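Side-chain contacts in carbonic anhydrase (Porphyridium purpureum, PDB 1DDZ), which probably catalyses the reversible hydration of carbon dioxide to hydrogencarbonate and a proton, as a beta-class carbonic anhydrase with two zinc sites in one chain: residues A41-E44 / A45-Q48; E56-N59 / R60-N63; R78-A81 / N82-L85; I339-P342 / A343-F347. All blocks are in the same frame, centred on the assembly; numbering follows the deposited sequence.

Overall arrangement
The four contacts follow one another along the chain, with interactions 1 to 3 in the first half and interaction 4 in the second. Interaction 1 lies on helix 38-53 and interaction 2 on helix 57-62, the next helix; their centres are about 16 Å apart and Trp46 touches Phe57 and Phe58. Interactions 3 and 4 fall in the two carbonic anhydrase family regions; the chain holds two five-stranded mixed sheets, edged by strands 92-97 and 346-351. They meet where Arg78 O lies 3.1 Å from Ala343 CB. Interaction 4, about 14 Å from interaction 1 between centres, also packs Asn340 against Asn42 and Trp46. The N-terminal helices thus pack on the second region, interlocking the two halves.

Interaction 1 (A41-E44 / A45-Q48); sequences ANNE and AWRQ
Arg47 reaches back along helix 38-53 to Glu44 and Asn43. Arg47 CB sits 3.5 Å from Glu44 O, and Arg47 CG, directed beside the backbone N (chi1 -59°), comes within 3.1 Å of Asn43 O. Arg47 CD then lies 3.3 Å from Glu44 OE2 and 3.7 Å from Asn43 OD1. A bend at chi3 (64°) precedes the guanidinium, where Arg47 NH1 forms a salt bridge with Glu44 OE2 at 2.9 Å. The carboxylate oxygen is met on its syn side, and the two flat groups are 23° apart. This is an i to i+3 pairing on one turn of an alpha helix, whose backbone bond from Arg47 N to Asn43 O closes the neighbouring i to i+4 step. NE of Arg47 turns to Asp472 O, so the guanidinium also ties the helix to the second carbonic anhydrase region. Asn43 serves the same interface: ND2 donates to Ile338 O and Gly473 O, while OD1 accepts from Leu475 N. Asn43 ND2 also lies obliquely to the indole of Trp46, 3.4 Å from Trp46 CE3. Asn43 O lies in the indole plane at the ring edge, 3.6 Å from Trp46 CE3.

Interaction 2 (E56-N59 / R60-N63); sequences EFFN and RLAN
Phe57 O is gripped twice: Leu61 N donates to it at 3.1 Å, and a water donates to it at 2.8 Å. The contact is the short helix 57-62, with Glu56 at its N-cap position; the Leu61-Phe57 bond is flanked by the i to i+4 bonds Arg60 N to Glu56 O before it and Ala62 N to Phe58 O after it. The same water accepts a weak, long bond from Arg60 NH1 and stands over one face of the Phe57 ring, offset toward the rim. The arginine leaves the backbone with CG anti to N (chi1 -171°) and bends at chi3, which carries its guanidinium back over the first turn. One guanidinium face there covers Glu56 O, and Arg60 NH2 lies 4.0 Å from Glu56 CB. The main charged partner of NH2 is Asp54, whose other carboxylate oxygen accepts from Glu56 N. Within the first turn, Asn59 ND2 donates to Glu56 OE1 at 3.3 Å, approaching from above the carboxylate plane. Toward the interior, Phe57 CD2 stands over the centre of the Phe58 ring, 3.5 Å above its plane, and Phe58 also meets Trp46 of helix 38-53 edge-to-face. Leu61 runs alongside Phe58, pointing the same way, and its CD2 touches Phe58 CD2 at 3.7 Å.

Interaction 3 (R78-A81 / N82-L85); sequences RVPA and NQLL
Val79 and Leu84 meet at about a right angle, the valine with CG1 placed anti to the backbone N (chi1 -167°). Val79 CG1 presses on the leucine fork, 3.4 Å from Leu84 CG, which is tighter than ordinary van der Waals contact, and 3.6 Å from Leu84 CD2. Leu84 turns CG beside its own backbone N, and CD1 approaches Val79 O at 4.0 Å. Between them the chain enters the short helix 81-84, which follows strand 69-74 and precedes strand 92-97 in the first carbonic anhydrase region; Pro80 occupies its N-cap position. Pro80 O receives a well-directed bond from Leu84 N at 3.1 Å and a weak one from Gln83 N. Asn82 sets CG between the backbone N and the carbonyl carbon (chi1 71°), bringing OD1 to 3.6 Å from Pro80 CB while ND2 donates to Leu87 O. Gln83 lies beside the proline ring, pointing the same way; its CB is 3.1 Å from Pro80 O and NE2 is 4.1 Å from Pro80 CD. Trp300 of helix 292-307 covers Val79, Gln83 and Leu84, and Trp71 of strand 69-74 meets Leu84 from the sheet. The helix start is held by backbone bonds to Pro80 and Ala81 carbonyls, while the Val79-Leu84 pair adds apolar contact to a buried layer between Trp71 and Trp300.

Interaction 4 (I339-P342 / A343-F347); sequences INLP and AGEVF
Glu345 sends CG beside its backbone N (chi1 -77°) and then runs extended, which lays the carboxylate obliquely across the ring of Pro342. Glu345 OE1 comes to 3.2 Å from Pro342 CD and Glu345 OE2 to 3.7 Å from Pro342 CG, each oxygen against ring carbons. OE2 also has a weak hydrogen bond with Thr318. Leu341, its CG likewise beside the backbone N (chi1 -69°), crosses Glu345 at about a right angle and divides its methyls: CD2 lies 4.0 Å from Glu345 OE1, while CD1 lies 4.0 Å from Val346 CG1. The backbone between these side chains is a type II beta turn from Pro342 to Glu345, closed by Glu345 N to Pro342 O at 3.1 Å; it feeds the chain from helix 335-338 into strand 346-351, the outermost strand, within this chain, of the sheet that also contains strand 323-328. Gly344 takes the third turn position with positive phi (104°), a backbone conformation suited to glycine. The helix itself ends in a Schellman motif with Asn340 as its C-prime residue, Leu341 N bonding to Asn336 O and Asn340 N to Gln337 O. Ile339, the first residue past the helix, directs its CB toward 343-347, and its CD1 lies 4.4 Å from Val346 CG1. Ile323 of the neighbouring strand 323-328 touches Ile339, Leu341 and Val346.

Interaction 1 (A41-E44 / A45-Q48)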
ATOM      1  N   ALA A  41     -31.296 -11.018 -14.379  1.00 21.19           N
ATOM      2  CA  ALA A  41     -32.165 -12.129 -14.726  1.00 22.92           C
ATOM      3  C   ALA A  41     -31.687 -13.412 -14.027  1.00 23.36           C
ATOM      4  O   ALA A  41     -32.485 -14.219 -13.539  1.00 22.84           O
ATOM      5  CB  ALA A  41     -32.162 -12.328 -16.235  1.00 24.28           C
ATOM      6  N   ASN A  42     -30.372 -13.597 -13.990  1.00 22.95           N
ATOM      7  CA  ASN A  42     -29.779 -14.774 -13.370  1.00 19.33           C
ATOM      8  C   ASN A  42     -29.946 -14.710 -11.871  1.00 17.63           C
ATOM      9  O   ASN A  42     -30.258 -15.705 -11.237  1.00 17.56           O
ATOM     10  CB  ASN A  42     -28.313 -14.904 -13.772  1.00 22.35           C
ATOM     11  CG  ASN A  42     -28.159 -15.504 -15.149  1.00 26.04           C
ATOM     12  OD1 ASN A  42     -28.950 -16.364 -15.539  1.00 35.29           O
ATOM     13  ND2 ASN A  42     -27.165 -15.057 -15.900  1.00 29.18           N
ATOM     14  N   ASN A  43     -29.753 -13.530 -11.305  1.00 12.64           N
ATOM     15  CA  ASN A  43     -29.943 -13.350  -9.881  1.00 16.79           C
ATOM     16  C   ASN A  43     -31.388 -13.676  -9.503  1.00 21.10           C
ATOM     17  O   ASN A  43     -31.645 -14.265  -8.451  1.00 23.80           O
ATOM     18  CB  ASN A  43     -29.675 -11.910  -9.492  1.00 13.77           C
ATOM     19  CG  ASN A  43     -30.169 -11.595  -8.106  1.00 16.43           C
ATOM     20  OD1 ASN A  43     -31.061 -10.776  -7.923  1.00 17.96           O
ATOM     21  ND2 ASN A  43     -29.598 -12.248  -7.118  1.00 14.24           N
ATOM     22  N   GLU A  44     -32.325 -13.279 -10.359  1.00 20.48           N
ATOM     23  CA  GLU A  44     -33.729 -13.521 -10.108  1.00 22.84           C
ATOM     24  C   GLU A  44     -34.034 -15.013 -10.168  1.00 27.48           C
ATOM     25  O   GLU A  44     -34.678 -15.563  -9.268  1.00 30.82           O
ATOM     26  CB  GLU A  44     -34.576 -12.744 -11.109  1.00 24.67           C
ATOM     27  CG  GLU A  44     -36.080 -12.820 -10.855  1.00 29.50           C
ATOM     28  CD  GLU A  44     -36.505 -12.288  -9.491  1.00 29.02           C
ATOM     29  OE1 GLU A  44     -37.695 -12.447  -9.152  1.00 35.22           O
ATOM     30  OE2 GLU A  44     -35.674 -11.715  -8.754  1.00 31.09           O
ATOM     31  N   ALA A  45     -33.570 -15.677 -11.223  1.00 28.27           N
ATOM     32  CA  ALA A  45     -33.765 -17.120 -11.360  1.00 25.52           C
ATOM     33  C   ALA A  45     -33.296 -17.827 -10.072  1.00 26.71           C
ATOM     34  O   ALA A  45     -33.975 -18.706  -9.540  1.00 29.40           O
ATOM     35  CB  ALA A  45     -32.984 -17.635 -12.551  1.00 23.05           C
ATOM     36  N   TRP A  46     -32.152 -17.393  -9.559  1.00 27.33           N
ATOM     37  CA  TRP A  46     -31.575 -17.946  -8.343  1.00 23.96           C
ATOM     38  C   TRP A  46     -32.505 -17.740  -7.152  1.00 27.15           C
ATOM     39  O   TRP A  46     -32.787 -18.689  -6.418  1.00 29.36           O
ATOM     40  CB  TRP A  46     -30.216 -17.297  -8.072  1.00 18.59           C
ATOM     41  CG  TRP A  46     -29.679 -17.565  -6.707  1.00 14.30           C
ATOM     42  CD1 TRP A  46     -29.200 -18.746  -6.241  1.00 14.60           C
ATOM     43  CD2 TRP A  46     -29.552 -16.624  -5.631  1.00 15.19           C
ATOM     44  NE1 TRP A  46     -28.775 -18.604  -4.939  1.00 16.49           N
ATOM     45  CE2 TRP A  46     -28.977 -17.308  -4.540  1.00 16.33           C
ATOM     46  CE3 TRP A  46     -29.865 -15.262  -5.480  1.00 15.25           C
ATOM     47  CZ2 TRP A  46     -28.705 -16.684  -3.318  1.00 16.79           C
ATOM     48  CZ3 TRP A  46     -29.598 -14.647  -4.267  1.00 11.27           C
ATOM     49  CH2 TRP A  46     -29.025 -15.355  -3.204  1.00 13.74           C
ATOM     50  N   ARG A  47     -32.966 -16.504  -6.949  1.00 28.96           N
ATOM     51  CA  ARG A  47     -33.871 -16.188  -5.843  1.00 28.70           C
ATOM     52  C   ARG A  47     -35.100 -17.077  -5.902  1.00 29.11           C
ATOM     53  O   ARG A  47     -35.531 -17.613  -4.884  1.00 28.98           O
ATOM     54  CB  ARG A  47     -34.340 -14.739  -5.909  1.00 28.16           C
ATOM     55  CG  ARG A  47     -33.254 -13.711  -5.865  1.00 29.77           C
ATOM     56  CD  ARG A  47     -33.857 -12.341  -6.017  1.00 29.91           C
ATOM     57  NE  ARG A  47     -34.720 -12.046  -4.881  1.00 36.40           N
ATOM     58  CZ  ARG A  47     -36.047 -11.956  -4.923  1.00 35.28           C
ATOM     59  NH1 ARG A  47     -36.702 -12.133  -6.062  1.00 34.45           N
ATOM     60  NH2 ARG A  47     -36.720 -11.702  -3.809  1.00 36.31           N
ATOM     61  N   GLN A  48     -35.656 -17.229  -7.098  1.00 30.13           N
ATOM     62  CA  GLN A  48     -36.837 -18.050  -7.280  1.00 30.38           C
ATOM     63  C   GLN A  48     -36.564 -19.484  -6.902  1.00 31.73           C
ATOM     64  O   GLN A  48     -37.271 -20.048  -6.088  1.00 33.44           O
ATOM     65  CB  GLN A  48     -37.356 -17.959  -8.713  1.00 30.40           C
ATOM     66  CG  GLN A  48     -38.124 -16.674  -8.977  1.00 33.15           C
ATOM     67  CD  GLN A  48     -38.995 -16.256  -7.794  1.00 34.70           C
ATOM     68  OE1 GLN A  48     -38.837 -15.163  -7.244  1.00 36.26           O
ATOM     69  NE2 GLN A  48     -39.887 -17.133  -7.378  1.00 36.28           N
TER

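Interaction 2 (E56-N59 / R60-N63)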
ATOM      1  N   GLU A  56     -37.915 -20.030   3.488  1.00 28.91           N
ATOM      2  CA  GLU A  56     -37.283 -19.290   4.574  1.00 26.66           C
ATOM      3  C   GLU A  56     -35.845 -18.964   4.225  1.00 23.56           C
ATOM      4  O   GLU A  56     -35.114 -18.438   5.063  1.00 21.48           O
ATOM      5  CB  GLU A  56     -37.290 -20.107   5.873  1.00 30.35           C
ATOM      6  CG  GLU A  56     -38.671 -20.345   6.492  1.00 36.38           C
ATOM      7  CD  GLU A  56     -39.376 -19.058   6.900  1.00 35.23           C
ATOM      8  OE1 GLU A  56     -38.804 -18.279   7.692  1.00 30.45           O
ATOM      9  OE2 GLU A  56     -40.511 -18.829   6.426  1.00 38.44           O
ATOM     10  N   PHE A  57     -35.452 -19.266   2.986  1.00 25.41           N
ATOM     11  CA  PHE A  57     -34.084 -19.053   2.517  1.00 24.11           C
ATOM     12  C   PHE A  57     -33.470 -17.699   2.858  1.00 25.19           C
ATOM     13  O   PHE A  57     -32.412 -17.619   3.480  1.00 28.96           O
ATOM     14  CB  PHE A  57     -33.979 -19.287   1.013  1.00 22.27           C
ATOM     15  CG  PHE A  57     -32.569 -19.269   0.512  1.00 30.11           C
ATOM     16  CD1 PHE A  57     -31.780 -20.422   0.569  1.00 34.97           C
ATOM     17  CD2 PHE A  57     -32.002 -18.089   0.027  1.00 33.80           C
ATOM     18  CE1 PHE A  57     -30.443 -20.397   0.157  1.00 34.33           C
ATOM     19  CE2 PHE A  57     -30.667 -18.049  -0.387  1.00 31.80           C
ATOM     20  CZ  PHE A  57     -29.887 -19.206  -0.323  1.00 35.32           C
ATOM     21  N   PHE A  58     -34.119 -16.620   2.450  1.00 23.96           N
ATOM     22  CA  PHE A  58     -33.571 -15.300   2.723  1.00 22.74           C
ATOM     23  C   PHE A  58     -33.737 -14.859   4.158  1.00 23.87           C
ATOM     24  O   PHE A  58     -32.863 -14.192   4.701  1.00 25.17           O
ATOM     25  CB  PHE A  58     -34.097 -14.277   1.715  1.00 18.99           C
ATOM     26  CG  PHE A  58     -33.631 -14.554   0.314  1.00 15.46           C
ATOM     27  CD1 PHE A  58     -34.463 -15.190  -0.598  1.00 13.63           C
ATOM     28  CD2 PHE A  58     -32.326 -14.267  -0.064  1.00 12.93           C
ATOM     29  CE1 PHE A  58     -33.994 -15.551  -1.868  1.00 15.07           C
ATOM     30  CE2 PHE A  58     -31.855 -14.621  -1.324  1.00 15.30           C
ATOM     31  CZ  PHE A  58     -32.685 -15.265  -2.229  1.00 11.74           C
ATOM     32  N   ASN A  59     -34.804 -15.315   4.813  1.00 27.08           N
ATOM     33  CA  ASN A  59     -35.041 -14.965   6.219  1.00 26.06           C
ATOM     34  C   ASN A  59     -33.908 -15.498   7.071  1.00 23.00           C
ATOM     35  O   ASN A  59     -33.437 -14.830   7.981  1.00 21.50           O
ATOM     36  CB  ASN A  59     -36.371 -15.542   6.717  1.00 28.99           C
ATOM     37  CG  ASN A  59     -37.583 -14.844   6.099  1.00 31.05           C
ATOM     38  OD1 ASN A  59     -37.591 -13.628   5.908  1.00 33.79           O
ATOM     39  ND2 ASN A  59     -38.612 -15.612   5.794  1.00 29.75           N
ATOM     40  N   ARG A  60     -33.456 -16.704   6.752  1.00 24.93           N
ATOM     41  CA  ARG A  60     -32.362 -17.318   7.489  1.00 25.42           C
ATOM     42  C   ARG A  60     -31.068 -16.574   7.141  1.00 26.70           C
ATOM     43  O   ARG A  60     -30.332 -16.154   8.033  1.00 25.32           O
ATOM     44  CB  ARG A  60     -32.250 -18.799   7.131  1.00 28.36           C
ATOM     45  CG  ARG A  60     -31.273 -19.596   8.001  1.00 25.95           C
ATOM     46  CD  ARG A  60     -31.137 -21.008   7.472  1.00 27.75           C
ATOM     47  NE  ARG A  60     -32.439 -21.653   7.391  1.00 30.98           N
ATOM     48  CZ  ARG A  60     -33.003 -22.079   6.268  1.00 32.29           C
ATOM     49  NH1 ARG A  60     -32.379 -21.944   5.104  1.00 34.44           N
ATOM     50  NH2 ARG A  60     -34.222 -22.598   6.308  1.00 36.18           N
ATOM     51  N   LEU A  61     -30.851 -16.341   5.845  1.00 27.88           N
ATOM     52  CA  LEU A  61     -29.667 -15.633   5.346  1.00 26.68           C
ATOM     53  C   LEU A  61     -29.532 -14.287   6.036  1.00 26.37           C
ATOM     54  O   LEU A  61     -28.507 -13.969   6.631  1.00 30.01           O
ATOM     55  CB  LEU A  61     -29.801 -15.398   3.844  1.00 26.61           C
ATOM     56  CG  LEU A  61     -28.566 -15.043   3.018  1.00 30.34           C
ATOM     57  CD1 LEU A  61     -27.750 -16.306   2.728  1.00 29.46           C
ATOM     58  CD2 LEU A  61     -29.027 -14.426   1.711  1.00 28.29           C
ATOM     59  N   ALA A  62     -30.605 -13.516   6.000  1.00 25.22           N
ATOM     60  CA  ALA A  62     -30.619 -12.201   6.601  1.00 28.08           C
ATOM     61  C   ALA A  62     -30.438 -12.234   8.112  1.00 31.48           C
ATOM     62  O   ALA A  62     -30.095 -11.214   8.716  1.00 36.86           O
ATOM     63  CB  ALA A  62     -31.913 -11.464   6.238  1.00 25.61           C
ATOM     64  N   ASN A  63     -30.619 -13.397   8.726  1.00 33.22           N
ATOM     65  CA  ASN A  63     -30.493 -13.483  10.175  1.00 35.33           C
ATOM     66  C   ASN A  63     -29.474 -14.520  10.637  1.00 37.28           C
ATOM     67  O   ASN A  63     -29.705 -15.237  11.606  1.00 40.86           O
ATOM     68  CB  ASN A  63     -31.877 -13.750  10.782  1.00 38.96           C
ATOM     69  CG  ASN A  63     -32.873 -12.617  10.508  1.00 37.69           C
ATOM     70  OD1 ASN A  63     -33.672 -12.688   9.567  1.00 40.50           O
ATOM     71  ND2 ASN A  63     -32.812 -11.561  11.317  1.00 34.29           N
TER
HETATM   72  O   HOH W   1     -30.269 -19.418   3.956  1.00 26.12           O

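Interaction 3 (R78-A81 / N82-L85)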
ATOM      1  N   ARG A  78     -12.101 -21.422  -6.883  1.00 39.84           N
ATOM      2  CA  ARG A  78     -13.284 -22.142  -7.311  1.00 40.09           C
ATOM      3  C   ARG A  78     -14.164 -22.657  -6.211  1.00 35.91           C
ATOM      4  O   ARG A  78     -15.096 -23.398  -6.491  1.00 40.65           O
ATOM      5  CB  ARG A  78     -12.919 -23.295  -8.260  1.00 43.89           C
ATOM      6  CG  ARG A  78     -12.168 -22.834  -9.493  1.00 48.28           C
ATOM      7  CD  ARG A  78     -11.675 -23.999 -10.293  1.00 54.32           C
ATOM      8  NE  ARG A  78     -11.370 -23.615 -11.669  1.00 59.42           N
ATOM      9  CZ  ARG A  78     -10.774 -24.409 -12.552  1.00 64.68           C
ATOM     10  NH1 ARG A  78     -10.406 -25.638 -12.200  1.00 67.05           N
ATOM     11  NH2 ARG A  78     -10.574 -23.995 -13.799  1.00 68.90           N
ATOM     12  N   VAL A  79     -13.888 -22.305  -4.967  1.00 30.06           N
ATOM     13  CA  VAL A  79     -14.745 -22.745  -3.883  1.00 26.75           C
ATOM     14  C   VAL A  79     -14.946 -21.706  -2.791  1.00 24.28           C
ATOM     15  O   VAL A  79     -13.986 -21.206  -2.214  1.00 25.49           O
ATOM     16  CB  VAL A  79     -14.263 -24.060  -3.229  1.00 24.18           C
ATOM     17  CG1 VAL A  79     -15.363 -24.631  -2.341  1.00 19.24           C
ATOM     18  CG2 VAL A  79     -13.852 -25.079  -4.287  1.00 20.64           C
ATOM     19  N   PRO A  80     -16.210 -21.328  -2.533  1.00 23.19           N
ATOM     20  CA  PRO A  80     -16.487 -20.345  -1.483  1.00 20.01           C
ATOM     21  C   PRO A  80     -15.997 -20.859  -0.120  1.00 17.56           C
ATOM     22  O   PRO A  80     -16.169 -22.038   0.229  1.00 19.34           O
ATOM     23  CB  PRO A  80     -18.021 -20.209  -1.552  1.00 17.03           C
ATOM     24  CG  PRO A  80     -18.279 -20.369  -3.017  1.00 17.78           C
ATOM     25  CD  PRO A  80     -17.427 -21.587  -3.332  1.00 19.38           C
ATOM     26  N   ALA A  81     -15.411 -19.954   0.646  1.00 14.52           N
ATOM     27  CA  ALA A  81     -14.868 -20.251   1.945  1.00 12.39           C
ATOM     28  C   ALA A  81     -15.844 -20.940   2.878  1.00 14.73           C
ATOM     29  O   ALA A  81     -15.482 -21.936   3.514  1.00 19.09           O
ATOM     30  CB  ALA A  81     -14.347 -18.987   2.575  1.00  7.80           C
ATOM     31  N   ASN A  82     -17.069 -20.422   2.978  1.00 13.25           N
ATOM     32  CA  ASN A  82     -18.072 -21.006   3.874  1.00 11.78           C
ATOM     33  C   ASN A  82     -18.389 -22.429   3.480  1.00 13.23           C
ATOM     34  O   ASN A  82     -18.599 -23.269   4.336  1.00 17.66           O
ATOM     35  CB  ASN A  82     -19.361 -20.177   3.898  1.00 12.69           C
ATOM     36  CG  ASN A  82     -20.147 -20.274   2.603  1.00 15.39           C
ATOM     37  OD1 ASN A  82     -19.738 -19.722   1.587  1.00 12.73           O
ATOM     38  ND2 ASN A  82     -21.251 -21.023   2.618  1.00 13.15           N
ATOM     39  N   GLN A  83     -18.320 -22.711   2.190  1.00 13.36           N
ATOM     40  CA  GLN A  83     -18.595 -24.032   1.653  1.00 17.09           C
ATOM     41  C   GLN A  83     -17.530 -25.030   2.122  1.00 21.93           C
ATOM     42  O   GLN A  83     -17.838 -26.079   2.695  1.00 25.73           O
ATOM     43  CB  GLN A  83     -18.575 -23.955   0.142  1.00 23.09           C
ATOM     44  CG  GLN A  83     -19.452 -24.948  -0.551  1.00 31.55           C
ATOM     45  CD  GLN A  83     -20.282 -24.291  -1.612  1.00 31.73           C
ATOM     46  OE1 GLN A  83     -21.070 -23.410  -1.315  1.00 39.39           O
ATOM     47  NE2 GLN A  83     -20.084 -24.686  -2.859  1.00 34.19           N
ATOM     48  N   LEU A  84     -16.270 -24.697   1.888  1.00 16.80           N
ATOM     49  CA  LEU A  84     -15.176 -25.561   2.297  1.00 13.02           C
ATOM     50  C   LEU A  84     -15.218 -25.834   3.799  1.00 15.04           C
ATOM     51  O   LEU A  84     -14.783 -26.880   4.262  1.00 11.92           O
ATOM     52  CB  LEU A  84     -13.832 -24.918   1.938  1.00 12.72           C
ATOM     53  CG  LEU A  84     -13.418 -24.811   0.464  1.00 13.69           C
ATOM     54  CD1 LEU A  84     -12.300 -23.787   0.308  1.00  8.32           C
ATOM     55  CD2 LEU A  84     -12.988 -26.152  -0.060  1.00 13.03           C
ATOM     56  N   LEU A  85     -15.688 -24.869   4.578  1.00 13.98           N
ATOM     57  CA  LEU A  85     -15.761 -25.058   6.020  1.00 14.18           C
ATOM     58  C   LEU A  85     -17.099 -25.656   6.470  1.00 14.83           C
ATOM     59  O   LEU A  85     -17.318 -25.841   7.659  1.00 14.82           O
ATOM     60  CB  LEU A  85     -15.522 -23.732   6.753  1.00 13.15           C
ATOM     61  CG  LEU A  85     -14.105 -23.154   6.713  1.00 11.56           C
ATOM     62  CD1 LEU A  85     -14.044 -21.824   7.452  1.00  8.08           C
ATOM     63  CD2 LEU A  85     -13.146 -24.144   7.342  1.00  7.00           C
TER

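Interaction 4 (I339-P342 / A343-F347)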
ATOM      1  N   ILE A 339     -25.421 -14.508  -8.629  1.00 20.10           N
ATOM      2  CA  ILE A 339     -25.705 -14.340 -10.042  1.00 17.48           C
ATOM      3  C   ILE A 339     -25.895 -15.659 -10.757  1.00 20.02           C
ATOM      4  O   ILE A 339     -25.764 -15.739 -11.976  1.00 21.45           O
ATOM      5  CB  ILE A 339     -24.679 -13.463 -10.777  1.00 17.10           C
ATOM      6  CG1 ILE A 339     -23.258 -14.014 -10.613  1.00 15.50           C
ATOM      7  CG2 ILE A 339     -24.817 -12.025 -10.305  1.00  9.71           C
ATOM      8  CD1 ILE A 339     -22.180 -13.163 -11.312  1.00 11.48           C
ATOM      9  N   ASN A 340     -26.185 -16.697  -9.985  1.00 20.85           N
ATOM     10  CA  ASN A 340     -26.487 -18.013 -10.539  1.00 26.42           C
ATOM     11  C   ASN A 340     -25.428 -18.633 -11.462  1.00 30.99           C
ATOM     12  O   ASN A 340     -25.764 -19.147 -12.537  1.00 32.59           O
ATOM     13  CB  ASN A 340     -27.811 -17.906 -11.299  1.00 26.95           C
ATOM     14  CG  ASN A 340     -28.673 -19.141 -11.161  1.00 31.07           C
ATOM     15  OD1 ASN A 340     -28.766 -19.735 -10.084  1.00 31.98           O
ATOM     16  ND2 ASN A 340     -29.368 -19.497 -12.240  1.00 33.33           N
ATOM     17  N   LEU A 341     -24.168 -18.631 -11.029  1.00 31.74           N
ATOM     18  CA  LEU A 341     -23.068 -19.187 -11.820  1.00 30.98           C
ATOM     19  C   LEU A 341     -22.298 -20.190 -11.000  1.00 30.97           C
ATOM     20  O   LEU A 341     -22.158 -20.049  -9.794  1.00 31.37           O
ATOM     21  CB  LEU A 341     -22.070 -18.108 -12.255  1.00 27.87           C
ATOM     22  CG  LEU A 341     -22.431 -17.036 -13.273  1.00 29.19           C
ATOM     23  CD1 LEU A 341     -21.173 -16.251 -13.606  1.00 27.67           C
ATOM     24  CD2 LEU A 341     -23.013 -17.658 -14.526  1.00 28.64           C
ATOM     25  N   PRO A 342     -21.690 -21.165 -11.675  1.00 33.73           N
ATOM     26  CA  PRO A 342     -20.890 -22.231 -11.074  1.00 33.70           C
ATOM     27  C   PRO A 342     -19.710 -21.679 -10.300  1.00 33.62           C
ATOM     28  O   PRO A 342     -19.109 -20.664 -10.680  1.00 30.02           O
ATOM     29  CB  PRO A 342     -20.413 -23.009 -12.290  1.00 34.14           C
ATOM     30  CG  PRO A 342     -21.552 -22.847 -13.237  1.00 34.82           C
ATOM     31  CD  PRO A 342     -21.845 -21.388 -13.119  1.00 32.58           C
ATOM     32  N   ALA A 343     -19.389 -22.352  -9.205  1.00 35.72           N
ATOM     33  CA  ALA A 343     -18.267 -21.955  -8.365  1.00 37.82           C
ATOM     34  C   ALA A 343     -17.013 -21.864  -9.233  1.00 38.37           C
ATOM     35  O   ALA A 343     -16.613 -22.854  -9.840  1.00 43.19           O
ATOM     36  CB  ALA A 343     -18.069 -22.985  -7.255  1.00 34.94           C
ATOM     37  N   GLY A 344     -16.436 -20.672  -9.346  1.00 36.45           N
ATOM     38  CA  GLY A 344     -15.237 -20.543 -10.150  1.00 35.24           C
ATOM     39  C   GLY A 344     -15.402 -19.909 -11.512  1.00 34.10           C
ATOM     40  O   GLY A 344     -14.493 -19.944 -12.343  1.00 34.70           O
ATOM     41  N   GLU A 345     -16.570 -19.357 -11.783  1.00 32.00           N
ATOM     42  CA  GLU A 345     -16.724 -18.690 -13.056  1.00 28.64           C
ATOM     43  C   GLU A 345     -16.640 -17.202 -12.838  1.00 22.49           C
ATOM     44  O   GLU A 345     -16.758 -16.420 -13.767  1.00 24.66           O
ATOM     45  CB  GLU A 345     -17.993 -19.115 -13.760  1.00 34.33           C
ATOM     46  CG  GLU A 345     -17.826 -20.482 -14.377  1.00 39.78           C
ATOM     47  CD  GLU A 345     -18.996 -20.908 -15.225  1.00 45.19           C
ATOM     48  OE1 GLU A 345     -19.958 -20.118 -15.371  1.00 42.59           O
ATOM     49  OE2 GLU A 345     -18.944 -22.045 -15.752  1.00 51.03           O
ATOM     50  N   VAL A 346     -16.397 -16.814 -11.590  1.00 21.42           N
ATOM     51  CA  VAL A 346     -16.233 -15.412 -11.247  1.00 18.49           C
ATOM     52  C   VAL A 346     -14.974 -15.224 -10.391  1.00 18.09           C
ATOM     53  O   VAL A 346     -14.693 -16.024  -9.500  1.00 17.29           O
ATOM     54  CB  VAL A 346     -17.551 -14.728 -10.659  1.00 19.04           C
ATOM     55  CG1 VAL A 346     -18.694 -15.698 -10.552  1.00 19.61           C
ATOM     56  CG2 VAL A 346     -17.303 -14.032  -9.372  1.00 17.23           C
ATOM     57  N   PHE A 347     -14.148 -14.271 -10.822  1.00 15.93           N
ATOM     58  CA  PHE A 347     -12.891 -13.889 -10.178  1.00 13.68           C
ATOM     59  C   PHE A 347     -13.346 -12.906  -9.112  1.00 12.35           C
ATOM     60  O   PHE A 347     -14.031 -11.946  -9.439  1.00 19.38           O
ATOM     61  CB  PHE A 347     -12.024 -13.181 -11.229  1.00 17.14           C
ATOM     62  CG  PHE A 347     -10.555 -13.171 -10.925  1.00 19.70           C
ATOM     63  CD1 PHE A 347      -9.828 -14.354 -10.894  1.00 18.86           C
ATOM     64  CD2 PHE A 347      -9.889 -11.961 -10.699  1.00 20.77           C
ATOM     65  CE1 PHE A 347      -8.450 -14.329 -10.643  1.00 21.00           C
ATOM     66  CE2 PHE A 347      -8.510 -11.924 -10.446  1.00 21.76           C
ATOM     67  CZ  PHE A 347      -7.790 -13.114 -10.418  1.00 21.59           C
TER